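Local coordinates for protein uronate isomerase (Caulobacter crescentus, PDB 2Q01) that catalyses the interconversion of D-glucuronate and D-fructuronate, and of D-galacturonate and D-tagaturonate, as a uronate isomerase of the metallo-dependent hydrolase superfamily, at residues Pro65-Phe70 and Ser386-Asp391; His313-Val318 and His324-Gly329. All blocks are in the same frame, centred on the assembly; numbering follows the deposited sequence.

Contact 1. Residues Pro65-Phe70 and Ser386-Asp391; sequences PDHYLF and SWWFHD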
loop_
_atom_site.group_PDB
_atom_site.type_symbol
_atom_site.label_atom_id
_atom_site.label_comp_id
_atom_site.label_asym_id
_atom_site.label_seq_id
_atom_site.Cartn_x
_atom_site.Cartn_y
_atom_site.Cartn_z
ATOM N N PRO B 65 -3.420 8.441 31.231
ATOM C CA PRO B 65 -2.330 8.944 30.393
ATOM C C PRO B 65 -2.179 8.277 29.012
ATOM O O PRO B 65 -1.327 8.701 28.226
ATOM C CB PRO B 65 -1.092 8.674 31.251
ATOM C CG PRO B 65 -1.438 7.456 32.030
ATOM C CD PRO B 65 -2.943 7.392 32.155
ATOM N N ASP B 66 -2.984 7.255 28.717
ATOM C CA ASP B 66 -2.829 6.504 27.466
ATOM C C ASP B 66 -3.802 6.954 26.375
ATOM O O ASP B 66 -5.006 6.672 26.441
ATOM C CB ASP B 66 -2.940 4.992 27.705
ATOM C CG ASP B 66 -2.447 4.166 26.519
ATOM O OD1 ASP B 66 -2.868 2.998 26.395
ATOM O OD2 ASP B 66 -1.636 4.673 25.713
ATOM N N HIS B 67 -3.254 7.632 25.365
ATOM C CA HIS B 67 -4.053 8.189 24.274
ATOM C C HIS B 67 -4.618 7.147 23.309
ATOM O O HIS B 67 -5.641 7.397 22.683
ATOM C CB HIS B 67 -3.317 9.326 23.534
ATOM C CG HIS B 67 -1.999 8.928 22.946
ATOM N ND1 HIS B 67 -1.879 8.392 21.681
ATOM C CD2 HIS B 67 -0.740 9.009 23.440
ATOM C CE1 HIS B 67 -0.605 8.148 21.427
ATOM N NE2 HIS B 67 0.108 8.513 22.478
ATOM N N TYR B 68 -3.966 5.984 23.215
ATOM C CA TYR B 68 -4.489 4.838 22.451
ATOM C C TYR B 68 -5.866 4.412 22.956
ATOM O O TYR B 68 -6.734 4.015 22.168
ATOM C CB TYR B 68 -3.550 3.633 22.559
ATOM C CG TYR B 68 -2.294 3.704 21.728
ATOM C CD1 TYR B 68 -1.155 4.359 22.203
ATOM C CD2 TYR B 68 -2.229 3.091 20.477
ATOM C CE1 TYR B 68 0.011 4.420 21.445
ATOM C CE2 TYR B 68 -1.068 3.143 19.710
ATOM C CZ TYR B 68 0.047 3.809 20.200
ATOM O OH TYR B 68 1.199 3.864 19.449
ATOM N N LEU B 69 -6.053 4.498 24.273
ATOM C CA LEU B 69 -7.293 4.079 24.912
ATOM C C LEU B 69 -8.398 5.118 24.808
ATOM O O LEU B 69 -9.483 4.802 24.318
ATOM C CB LEU B 69 -7.060 3.671 26.373
ATOM C CG LEU B 69 -6.176 2.441 26.620
ATOM C CD1 LEU B 69 -6.215 2.056 28.086
ATOM C CD2 LEU B 69 -6.559 1.245 25.743
ATOM N N PHE B 70 -8.139 6.351 25.245
ATOM C CA PHE B 70 -9.204 7.355 25.216
ATOM C C PHE B 70 -9.625 7.853 23.822
ATOM O O PHE B 70 -10.737 8.337 23.663
ATOM C CB PHE B 70 -9.048 8.481 26.267
ATOM C CG PHE B 70 -7.815 9.344 26.121
ATOM C CD1 PHE B 70 -6.805 9.277 27.076
ATOM C CD2 PHE B 70 -7.699 10.279 25.093
ATOM C CE1 PHE B 70 -5.675 10.088 26.983
ATOM C CE2 PHE B 70 -6.568 11.092 24.986
ATOM C CZ PHE B 70 -5.559 10.999 25.934
ATOM N N SER B 386 8.053 -0.506 12.676
ATOM C CA SER B 386 6.766 0.114 12.427
ATOM C C SER B 386 6.320 0.896 13.662
ATOM O O SER B 386 6.445 0.424 14.793
ATOM C CB SER B 386 5.732 -0.924 12.005
ATOM O OG SER B 386 5.720 -2.015 12.903
ATOM N N TRP B 387 5.825 2.107 13.426
ATOM C CA TRP B 387 5.679 3.095 14.478
ATOM C C TRP B 387 4.210 3.501 14.676
ATOM O O TRP B 387 3.429 3.534 13.719
ATOM C CB TRP B 387 6.618 4.280 14.155
ATOM C CG TRP B 387 6.436 5.561 14.937
ATOM C CD1 TRP B 387 6.245 5.692 16.283
ATOM C CD2 TRP B 387 6.476 6.894 14.408
ATOM N NE1 TRP B 387 6.125 7.018 16.618
ATOM C CE2 TRP B 387 6.270 7.779 15.488
ATOM C CE3 TRP B 387 6.665 7.427 13.124
ATOM C CZ2 TRP B 387 6.241 9.171 15.324
ATOM C CZ3 TRP B 387 6.628 8.811 12.959
ATOM C CH2 TRP B 387 6.412 9.663 14.055
ATOM N N TRP B 388 3.850 3.741 15.938
ATOM C CA TRP B 388 2.572 4.343 16.344
ATOM C C TRP B 388 1.361 3.461 16.054
ATOM O O TRP B 388 1.085 2.509 16.786
ATOM C CB TRP B 388 2.399 5.718 15.694
ATOM C CG TRP B 388 1.588 6.710 16.460
ATOM C CD1 TRP B 388 0.467 6.475 17.207
ATOM C CD2 TRP B 388 1.818 8.119 16.517
ATOM N NE1 TRP B 388 -0.000 7.649 17.743
ATOM C CE2 TRP B 388 0.809 8.676 17.330
ATOM C CE3 TRP B 388 2.786 8.966 15.960
ATOM C CZ2 TRP B 388 0.741 10.044 17.605
ATOM C CZ3 TRP B 388 2.718 10.323 16.232
ATOM C CH2 TRP B 388 1.702 10.849 17.049
ATOM N N PHE B 389 0.643 3.795 14.987
ATOM C CA PHE B 389 -0.552 3.068 14.572
ATOM C C PHE B 389 -0.188 1.728 13.940
ATOM O O PHE B 389 -1.007 0.804 13.907
ATOM C CB PHE B 389 -1.365 3.904 13.575
ATOM C CG PHE B 389 -1.786 5.244 14.108
ATOM C CD1 PHE B 389 -1.072 6.397 13.786
ATOM C CD2 PHE B 389 -2.894 5.355 14.940
ATOM C CE1 PHE B 389 -1.459 7.630 14.288
ATOM C CE2 PHE B 389 -3.291 6.588 15.442
ATOM C CZ PHE B 389 -2.578 7.727 15.114
ATOM N N HIS B 390 1.042 1.641 13.434
ATOM C CA HIS B 390 1.540 0.444 12.765
ATOM C C HIS B 390 2.374 -0.426 13.704
ATOM O O HIS B 390 2.895 -1.461 13.310
ATOM C CB HIS B 390 2.331 0.830 11.519
ATOM C CG HIS B 390 1.688 1.913 10.709
ATOM N ND1 HIS B 390 0.465 1.758 10.094
ATOM C CD2 HIS B 390 2.098 3.170 10.416
ATOM C CE1 HIS B 390 0.149 2.871 9.458
ATOM N NE2 HIS B 390 1.124 3.743 9.636
ATOM N N ASP B 391 2.484 0.011 14.953
ATOM C CA ASP B 391 3.065 -0.785 16.026
ATOM C C ASP B 391 1.978 -1.764 16.511
ATOM O O ASP B 391 1.246 -1.500 17.476
ATOM C CB ASP B 391 3.570 0.161 17.127
ATOM C CG ASP B 391 3.992 -0.557 18.397
ATOM O OD1 ASP B 391 4.542 -1.678 18.327
ATOM O OD2 ASP B 391 3.769 0.024 19.480
HETATM O O HOH W 1 -2.713 8.086 19.005
#
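Tyr68 and Trp388 meet through a phenol and a backbone carbonyl: Tyr68 OH donates a hydrogen bond to Trp388 O at 3.0 Å. The donor sits above the carbonyl plane, 49° out of it, so the bond comes from over the C=O rather than along a lone pair, while the oxygen lies at the edge of the phenol ring. The same hydroxyl reaches the indole, with Tyr68 OH 3.5 Å from Trp388 CD1, and the Tyr68 ring and the five-membered ring of Trp388 are inclined at 50°. Beside it, the side chains of His67 and Trp388 cross at about a right angle, His67 CE1 3.8 Å from Trp388 NE1. Their polar atoms are joined by a water, which accepts from Trp388 NE1 at 3.0 Å and lies 2.8 Å from His67 ND1, in plane with both rings.

Placement begins with the torsions: in Tyr68, CG is anti to the carbonyl carbon (chi1 -76°), sending the ring across to the loop. Trp388 packs on neighbours in its own segment: its CD1 lies 3.6 Å above the plane of the Phe389 ring, over its centre, and its CE3 sits over one face of Trp387, toward the rim. Farther out, Arg428 makes a cation-pi contact with Tyr68. His67, Tyr68 and Trp388 thus form an aromatic cluster bridging the first turn of helix 67-74 and the loop after strand 381-383, one of the parallel strands of the TIM-barrel-type core.

Contact 2. Residues His313-Val318 and His324-Gly329; sequences HRNHNV and HGRDKG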
loop_
_atom_site.group_PDB
_atom_site.type_symbol
_atom_site.label_atom_id
_atom_site.label_comp_id
_atom_site.label_asym_id
_atom_site.label_seq_id
_atom_site.Cartn_x
_atom_site.Cartn_y
_atom_site.Cartn_z
ATOM N N HIS B 313 0.659 14.958 11.318
ATOM C CA HIS B 313 -0.169 16.158 11.392
ATOM C C HIS B 313 -0.632 16.296 12.829
ATOM O O HIS B 313 -1.680 15.764 13.200
ATOM C CB HIS B 313 -1.389 16.011 10.489
ATOM C CG HIS B 313 -2.106 17.294 10.216
ATOM N ND1 HIS B 313 -2.744 18.017 11.199
ATOM C CD2 HIS B 313 -2.310 17.969 9.061
ATOM C CE1 HIS B 313 -3.290 19.094 10.668
ATOM N NE2 HIS B 313 -3.047 19.086 9.369
ATOM N N ARG B 314 0.145 17.009 13.632
ATOM C CA ARG B 314 -0.147 17.132 15.052
ATOM C C ARG B 314 -1.285 18.101 15.302
ATOM O O ARG B 314 -1.456 19.068 14.556
ATOM C CB ARG B 314 1.109 17.526 15.838
ATOM C CG ARG B 314 2.229 16.505 15.690
ATOM C CD ARG B 314 3.347 16.687 16.696
ATOM N NE ARG B 314 4.490 15.830 16.374
ATOM C CZ ARG B 314 4.625 14.561 16.759
ATOM N NH1 ARG B 314 3.689 13.974 17.498
ATOM N NH2 ARG B 314 5.705 13.874 16.403
ATOM N N ASN B 315 -2.072 17.799 16.337
ATOM C CA ASN B 315 -3.155 18.648 16.827
ATOM C C ASN B 315 -4.208 18.937 15.768
ATOM O O ASN B 315 -4.609 20.084 15.564
ATOM C CB ASN B 315 -2.596 19.940 17.451
ATOM C CG ASN B 315 -1.503 19.669 18.470
ATOM O OD1 ASN B 315 -1.657 18.824 19.354
ATOM N ND2 ASN B 315 -0.390 20.378 18.345
ATOM N N HIS B 316 -4.645 17.872 15.101
ATOM C CA HIS B 316 -5.614 17.936 14.008
ATOM C C HIS B 316 -6.981 18.442 14.477
ATOM O O HIS B 316 -7.658 19.169 13.752
ATOM C CB HIS B 316 -5.739 16.555 13.369
ATOM C CG HIS B 316 -6.485 16.545 12.079
ATOM N ND1 HIS B 316 -7.847 16.342 12.008
ATOM C CD2 HIS B 316 -6.061 16.703 10.805
ATOM C CE1 HIS B 316 -8.229 16.375 10.743
ATOM N NE2 HIS B 316 -7.165 16.593 9.994
ATOM N N ASN B 317 -7.371 18.055 15.690
ATOM C CA ASN B 317 -8.567 18.581 16.334
ATOM C C ASN B 317 -8.206 19.915 16.974
ATOM O O ASN B 317 -7.478 19.957 17.974
ATOM C CB ASN B 317 -9.074 17.591 17.388
ATOM C CG ASN B 317 -10.554 17.763 17.717
ATOM O OD1 ASN B 317 -11.290 16.781 17.786
ATOM N ND2 ASN B 317 -10.990 18.999 17.943
ATOM N N VAL B 318 -8.714 20.997 16.384
ATOM C CA VAL B 318 -8.381 22.358 16.816
ATOM C C VAL B 318 -9.077 22.688 18.137
ATOM O O VAL B 318 -8.460 23.265 19.037
ATOM C CB VAL B 318 -8.716 23.416 15.725
ATOM C CG1 VAL B 318 -8.221 24.797 16.133
ATOM C CG2 VAL B 318 -8.101 23.023 14.389
ATOM N N HIS B 324 -7.798 21.082 25.736
ATOM C CA HIS B 324 -6.957 20.080 26.404
ATOM C C HIS B 324 -5.465 20.188 26.097
ATOM O O HIS B 324 -4.634 19.953 26.975
ATOM C CB HIS B 324 -7.450 18.666 26.090
ATOM C CG HIS B 324 -8.744 18.317 26.757
ATOM N ND1 HIS B 324 -9.955 18.826 26.341
ATOM C CD2 HIS B 324 -9.017 17.504 27.804
ATOM C CE1 HIS B 324 -10.919 18.344 27.106
ATOM N NE2 HIS B 324 -10.376 17.540 28.000
ATOM N N GLY B 325 -5.128 20.518 24.856
ATOM C CA GLY B 325 -3.729 20.724 24.483
ATOM C C GLY B 325 -3.137 19.632 23.615
ATOM O O GLY B 325 -3.852 18.970 22.853
ATOM N N ARG B 326 -1.823 19.450 23.737
ATOM C CA ARG B 326 -1.082 18.480 22.928
ATOM C C ARG B 326 -1.230 17.033 23.410
ATOM O O ARG B 326 -1.657 16.790 24.546
ATOM C CB ARG B 326 0.396 18.872 22.860
ATOM C CG ARG B 326 0.751 19.708 21.639
ATOM C CD ARG B 326 2.253 19.834 21.486
ATOM N NE ARG B 326 2.695 19.700 20.097
ATOM C CZ ARG B 326 2.819 20.706 19.235
ATOM N NH1 ARG B 326 3.235 20.472 17.996
ATOM N NH2 ARG B 326 2.525 21.946 19.603
ATOM N N ASP B 327 -0.878 16.093 22.526
ATOM C CA ASP B 327 -0.859 14.637 22.791
ATOM C C ASP B 327 -2.175 14.041 23.310
ATOM O O ASP B 327 -2.170 13.193 24.207
ATOM C CB ASP B 327 0.306 14.263 23.721
ATOM C CG ASP B 327 1.662 14.423 23.059
ATOM O OD1 ASP B 327 2.531 15.100 23.649
ATOM O OD2 ASP B 327 1.859 13.872 21.952
ATOM N N LYS B 328 -3.294 14.487 22.750
ATOM C CA LYS B 328 -4.606 14.021 23.200
ATOM C C LYS B 328 -5.263 13.073 22.194
ATOM O O LYS B 328 -6.483 12.895 22.191
ATOM C CB LYS B 328 -5.523 15.206 23.549
ATOM C CG LYS B 328 -4.990 16.124 24.660
ATOM C CD LYS B 328 -4.764 15.377 25.978
ATOM C CE LYS B 328 -4.021 16.243 26.985
ATOM N NZ LYS B 328 -3.521 15.461 28.150
ATOM N N GLY B 329 -4.438 12.457 21.351
ATOM C CA GLY B 329 -4.902 11.449 20.409
ATOM C C GLY B 329 -5.493 11.997 19.128
ATOM O O GLY B 329 -6.288 11.332 18.469
HETATM O O HOH W 2 -4.165 17.939 20.261
HETATM O O HOH W 3 0.297 16.570 19.747
#
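Asn315 and Arg326 form a polar, water-bridged surface contact between the two loops flanking the short helix 318-323, within the connection between the antiparallel strands 312-313 and 332-333. The carboxamide nitrogen comes down on the guanidinium: Asn315 ND2 stands 3.3 Å from Arg326 CZ, over the centre of one face, with amide and guanidinium planes 85° apart. The oxygen of the same amide turns to the aliphatic chain, Asn315 OD1 being 3.4 Å from Arg326 CG. With CG anti to the carbonyl carbon and beside the backbone N (chi1 -51°), the amide is carried toward Arg326.

Two waters complete the junction. One donates to both Asn315 OD1 and Gly325 O, at 2.8 Å each; the other lies 3.0 Å from Asn315 OD1 and accepts from Asp327 N at 3.1 Å. Gly325, just past the helix with positive phi, takes backbone angles at which a side chain would collide with the carbonyl oxygen of His324, which calls for glycine. At the guanidinium edge, Arg314 CD approaches Arg326 NH1 to 4.0 Å.

The charge of Arg326 is answered outside these loops, by a salt bridge to Glu208. With an alanine in place of Arg326, Glu208 would probably lose its cationic mate, and the Asn315 amide the guanidinium face it rests against. Across the loops themselves, then, water carries the hydrogen bonding, while the arginine contributes a flat surface and directs its charge to a third part of the chain.

Overall arrangement
Contact 1 combines one direct hydrogen bond with a water bridge, whereas in contact 2 all the hydrogen bonding between the segments runs through water. Contact 1, partly buried, its centre about 10 Å from the centre of the chain, joins parts of the sequence more than 300 residues apart through aromatic rings; contact 2, at the surface, its centre about 18 Å from the same point, brings together the loops at the two ends of helix 318-323 with polar groups. They hold different elements, yet contact 2 is nested inside the loop that contact 1 closes, and they touch: Phe70 CE2 lies 3.3 Å from Lys328 O. Both also reach the second subunit, contact 1 by packing and contact 2 by hydrogen bonds as well.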